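Local coordinates for protein putative TetR family transcriptional regulator (Streptomyces coelicolor A3, PDB 3BQY) that probably acts as a TetR-family transcriptional regulator, binding operator DNA through an N-terminal helix-turn-helix domain to repress target genes, at residues Arg6-Leu14 and Leu23-Met32. Residues are numbered along the deposited sequence; the frame is centred on the assembly and turned at random. Where two conformers were deposited one is given.
Sequences RTVQTALDL and LTMRRLAQAM
Arg6 O, 4.0 Å from the CE methyl of selenomethionine Met32, is gripped twice by Thr10, whose backbone N and OG1 reach it from opposite faces of the carbonyl plane; the hydroxyl bond measures 3.0 Å from OG1 to O. With OG1 thus turned back along its own helix, beside the backbone N (chi1 -61°), the Thr10 methyl CG2 faces the second helix and lies 3.6 Å from Met32 CG, also touching Leu28 CD1 and Ala31 CB. A glycine in place of Thr10 would probably leave a gap beside Leu28 and Met32 and strip Arg6 O of its second donor. Leu28 is a knob in the hole formed by Thr7, Thr10, Ala11 and Leu14: CD1 approaches Ala11 N, while CD2 meets the Thr7 methyl. The Met32 chain bends at its last torsion (chi3 76°) to bring SE and CE against Thr7, with CE 3.6 Å from OG1, a hydroxyl hydrogen-bonded to Asp3 O. At the other end Leu14 splits its branches: CD1 packs 3.7 Å from Leu23 CD1 and against Leu28 CA, whereas CD2 sits 3.7 Å from Arg27 CZ, over the centre of one guanidinium face. Thr24 N-caps the helix that follows, its OG1 accepting from Arg27 N at 2.7 Å. The axes of 6-14 and 25-32 cross at 106°, consistent with the three-helix DNA-binding domain of TetR regulators, in which helices 25-32 and 36-42 form the predicted helix-turn-helix; Leu39 of helix 36-42 touches both Thr7 and Leu28, and Leu49 and Met53 of helix 46-57 pack on Leu28 and Leu23 respectively.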
loop_
_atom_site.group_PDB
_atom_site.type_symbol
_atom_site.label_atom_id
_atom_site.label_comp_id
_atom_site.label_asym_id
_atom_site.label_seq_id
_atom_site.Cartn_x
_atom_site.Cartn_y
_atom_site.Cartn_z
ATOM N N ARG A 6 4.935 12.226 -25.395
ATOM C CA ARG A 6 5.519 13.491 -24.962
ATOM C C ARG A 6 4.713 14.107 -23.823
ATOM O O ARG A 6 5.282 14.714 -22.906
ATOM C CB ARG A 6 5.609 14.465 -26.138
ATOM C CG ARG A 6 6.460 13.954 -27.288
ATOM C CD ARG A 6 6.525 14.952 -28.438
ATOM N NE ARG A 6 7.386 14.469 -29.515
ATOM C CZ ARG A 6 7.499 15.039 -30.713
ATOM N NH1 ARG A 6 6.800 16.127 -31.017
ATOM N NH2 ARG A 6 8.315 14.514 -31.617
ATOM N N THR A 7 3.390 13.953 -23.897
ATOM C CA THR A 7 2.489 14.375 -22.836
ATOM C C THR A 7 2.761 13.587 -21.561
ATOM O O THR A 7 2.830 14.175 -20.482
ATOM C CB THR A 7 1.031 14.227 -23.257
ATOM O OG1 THR A 7 0.812 15.061 -24.397
ATOM C CG2 THR A 7 0.087 14.672 -22.155
ATOM N N VAL A 8 2.945 12.269 -21.683
ATOM C CA VAL A 8 3.264 11.444 -20.517
ATOM C C VAL A 8 4.601 11.870 -19.883
ATOM O O VAL A 8 4.718 11.960 -18.660
ATOM C CB VAL A 8 3.296 9.927 -20.858
ATOM C CG1 VAL A 8 3.855 9.118 -19.663
ATOM C CG2 VAL A 8 1.872 9.440 -21.217
ATOM N N GLN A 9 5.594 12.156 -20.717
ATOM C CA GLN A 9 6.899 12.569 -20.212
ATOM C C GLN A 9 6.814 13.912 -19.484
ATOM O O GLN A 9 7.378 14.079 -18.414
ATOM C CB GLN A 9 7.932 12.644 -21.342
ATOM C CG GLN A 9 9.358 12.839 -20.835
ATOM C CD GLN A 9 9.773 11.790 -19.793
ATOM O OE1 GLN A 9 9.913 10.608 -20.112
ATOM N NE2 GLN A 9 9.957 12.223 -18.539
ATOM N N THR A 10 6.113 14.863 -20.078
ATOM C CA THR A 10 5.906 16.173 -19.448
ATOM C C THR A 10 5.192 16.036 -18.091
ATOM O O THR A 10 5.592 16.665 -17.099
ATOM C CB THR A 10 5.181 17.136 -20.398
ATOM O OG1 THR A 10 5.987 17.314 -21.572
ATOM C CG2 THR A 10 4.971 18.514 -19.744
ATOM N N ALA A 11 4.165 15.190 -18.050
ATOM C CA ALA A 11 3.439 14.907 -16.823
ATOM C C ALA A 11 4.339 14.298 -15.743
ATOM O O ALA A 11 4.292 14.720 -14.585
ATOM C CB ALA A 11 2.223 14.023 -17.116
ATOM N N LEU A 12 5.191 13.338 -16.119
ATOM C CA LEU A 12 6.177 12.783 -15.193
ATOM C C LEU A 12 7.172 13.849 -14.691
ATOM O O LEU A 12 7.566 13.822 -13.521
ATOM C CB LEU A 12 6.942 11.610 -15.845
ATOM C CG LEU A 12 6.059 10.364 -16.090
ATOM C CD1 LEU A 12 6.790 9.399 -17.010
ATOM C CD2 LEU A 12 5.663 9.665 -14.782
ATOM N N ASP A 13 7.595 14.747 -15.582
ATOM C CA ASP A 13 8.437 15.888 -15.195
ATOM C C ASP A 13 7.735 16.745 -14.133
ATOM O O ASP A 13 8.314 17.019 -13.079
ATOM C CB ASP A 13 8.764 16.753 -16.420
ATOM C CG ASP A 13 9.773 16.079 -17.365
ATOM O OD1 ASP A 13 10.456 15.122 -16.937
ATOM O OD2 ASP A 13 9.901 16.534 -18.533
ATOM N N LEU A 14 6.479 17.106 -14.404
ATOM C CA LEU A 14 5.647 17.905 -13.487
ATOM C C LEU A 14 5.489 17.218 -12.134
ATOM O O LEU A 14 5.572 17.851 -11.082
ATOM C CB LEU A 14 4.255 18.130 -14.068
ATOM C CG LEU A 14 3.984 19.287 -15.002
ATOM C CD1 LEU A 14 2.498 19.302 -15.256
ATOM C CD2 LEU A 14 4.438 20.631 -14.380
ATOM N N LEU A 23 -0.732 18.061 -9.822
ATOM C CA LEU A 23 -0.807 17.666 -11.227
ATOM C C LEU A 23 -2.249 17.735 -11.714
ATOM O O LEU A 23 -3.073 16.920 -11.335
ATOM C CB LEU A 23 -0.233 16.260 -11.434
ATOM C CG LEU A 23 -0.305 15.666 -12.853
ATOM C CD1 LEU A 23 0.557 16.469 -13.813
ATOM C CD2 LEU A 23 0.175 14.258 -12.820
ATOM N N THR A 24 -2.553 18.718 -12.546
ATOM C CA THR A 24 -3.886 18.840 -13.142
ATOM C C THR A 24 -3.735 18.867 -14.659
ATOM O O THR A 24 -2.660 19.170 -15.181
ATOM C CB THR A 24 -4.582 20.143 -12.695
ATOM O OG1 THR A 24 -3.824 21.260 -13.166
ATOM C CG2 THR A 24 -4.705 20.212 -11.186
HETATM N N MSE A 25 -4.824 18.581 -15.376
HETATM C CA MSE A 25 -4.811 18.722 -16.828
HETATM C C MSE A 25 -4.489 20.176 -17.200
HETATM O O MSE A 25 -3.744 20.413 -18.139
HETATM C CB MSE A 25 -6.151 18.283 -17.443
HETATM C CG MSE A 25 -6.461 16.826 -17.167
HETATM SE SE MSE A 25 -5.228 15.620 -18.060
HETATM C CE MSE A 25 -6.170 15.467 -19.770
ATOM N N ARG A 26 -5.034 21.139 -16.460
ATOM C CA ARG A 26 -4.735 22.552 -16.722
ATOM C C ARG A 26 -3.248 22.849 -16.500
ATOM O O ARG A 26 -2.629 23.536 -17.318
ATOM C CB ARG A 26 -5.616 23.483 -15.881
ATOM C CG ARG A 26 -7.116 23.300 -16.226
ATOM C CD ARG A 26 -8.034 24.328 -15.585
ATOM N NE ARG A 26 -9.445 23.933 -15.660
ATOM C CZ ARG A 26 -10.231 24.126 -16.721
ATOM N NH1 ARG A 26 -9.745 24.716 -17.824
ATOM N NH2 ARG A 26 -11.514 23.724 -16.686
ATOM N N ARG A 27 -2.704 22.339 -15.396
ATOM C CA ARG A 27 -1.265 22.526 -15.064
ATOM C C ARG A 27 -0.392 21.932 -16.166
ATOM O O ARG A 27 0.589 22.533 -16.575
ATOM C CB ARG A 27 -0.929 21.864 -13.711
ATOM C CG ARG A 27 0.509 22.000 -13.220
ATOM C CD ARG A 27 0.793 23.400 -12.697
ATOM N NE ARG A 27 2.237 23.606 -12.500
ATOM C CZ ARG A 27 3.082 23.986 -13.463
ATOM N NH1 ARG A 27 4.362 24.184 -13.173
ATOM N NH2 ARG A 27 2.650 24.183 -14.714
ATOM N N LEU A 28 -0.752 20.730 -16.627
ATOM C CA LEU A 28 -0.092 20.079 -17.750
ATOM C C LEU A 28 -0.205 20.868 -19.040
ATOM O O LEU A 28 0.767 20.960 -19.785
ATOM C CB LEU A 28 -0.676 18.663 -17.952
ATOM C CG LEU A 28 -0.014 17.694 -18.927
ATOM C CD1 LEU A 28 1.492 17.635 -18.731
ATOM C CD2 LEU A 28 -0.630 16.302 -18.718
ATOM N N ALA A 29 -1.393 21.413 -19.327
ATOM C CA ALA A 29 -1.589 22.282 -20.482
ATOM C C ALA A 29 -0.690 23.534 -20.405
ATOM O O ALA A 29 -0.086 23.927 -21.406
ATOM C CB ALA A 29 -3.067 22.690 -20.614
ATOM N N GLN A 30 -0.619 24.156 -19.222
ATOM C CA GLN A 30 0.228 25.354 -19.028
ATOM C C GLN A 30 1.680 24.954 -19.313
ATOM O O GLN A 30 2.378 25.640 -20.051
ATOM C CB GLN A 30 0.069 25.983 -17.614
ATOM C CG GLN A 30 -1.315 26.643 -17.313
ATOM C CD GLN A 30 -1.667 26.706 -15.813
ATOM O OE1 GLN A 30 -0.798 26.338 -14.960
ATOM N NE2 GLN A 30 -2.974 27.172 -15.488
ATOM N N ALA A 31 2.098 23.806 -18.773
ATOM C CA ALA A 31 3.463 23.283 -18.965
ATOM C C ALA A 31 3.850 23.051 -20.429
ATOM O O ALA A 31 5.002 23.270 -20.796
ATOM C CB ALA A 31 3.672 22.003 -18.159
HETATM N N MSE A 32 2.897 22.618 -21.254
HETATM C CA MSE A 32 3.165 22.336 -22.671
HETATM C C MSE A 32 2.726 23.455 -23.610
HETATM O O MSE A 32 2.796 23.300 -24.837
HETATM C CB MSE A 32 2.467 21.052 -23.100
HETATM C CG MSE A 32 2.629 19.914 -22.121
HETATM SE SE MSE A 32 1.768 18.308 -22.794
HETATM C CE MSE A 32 3.137 17.820 -24.111
#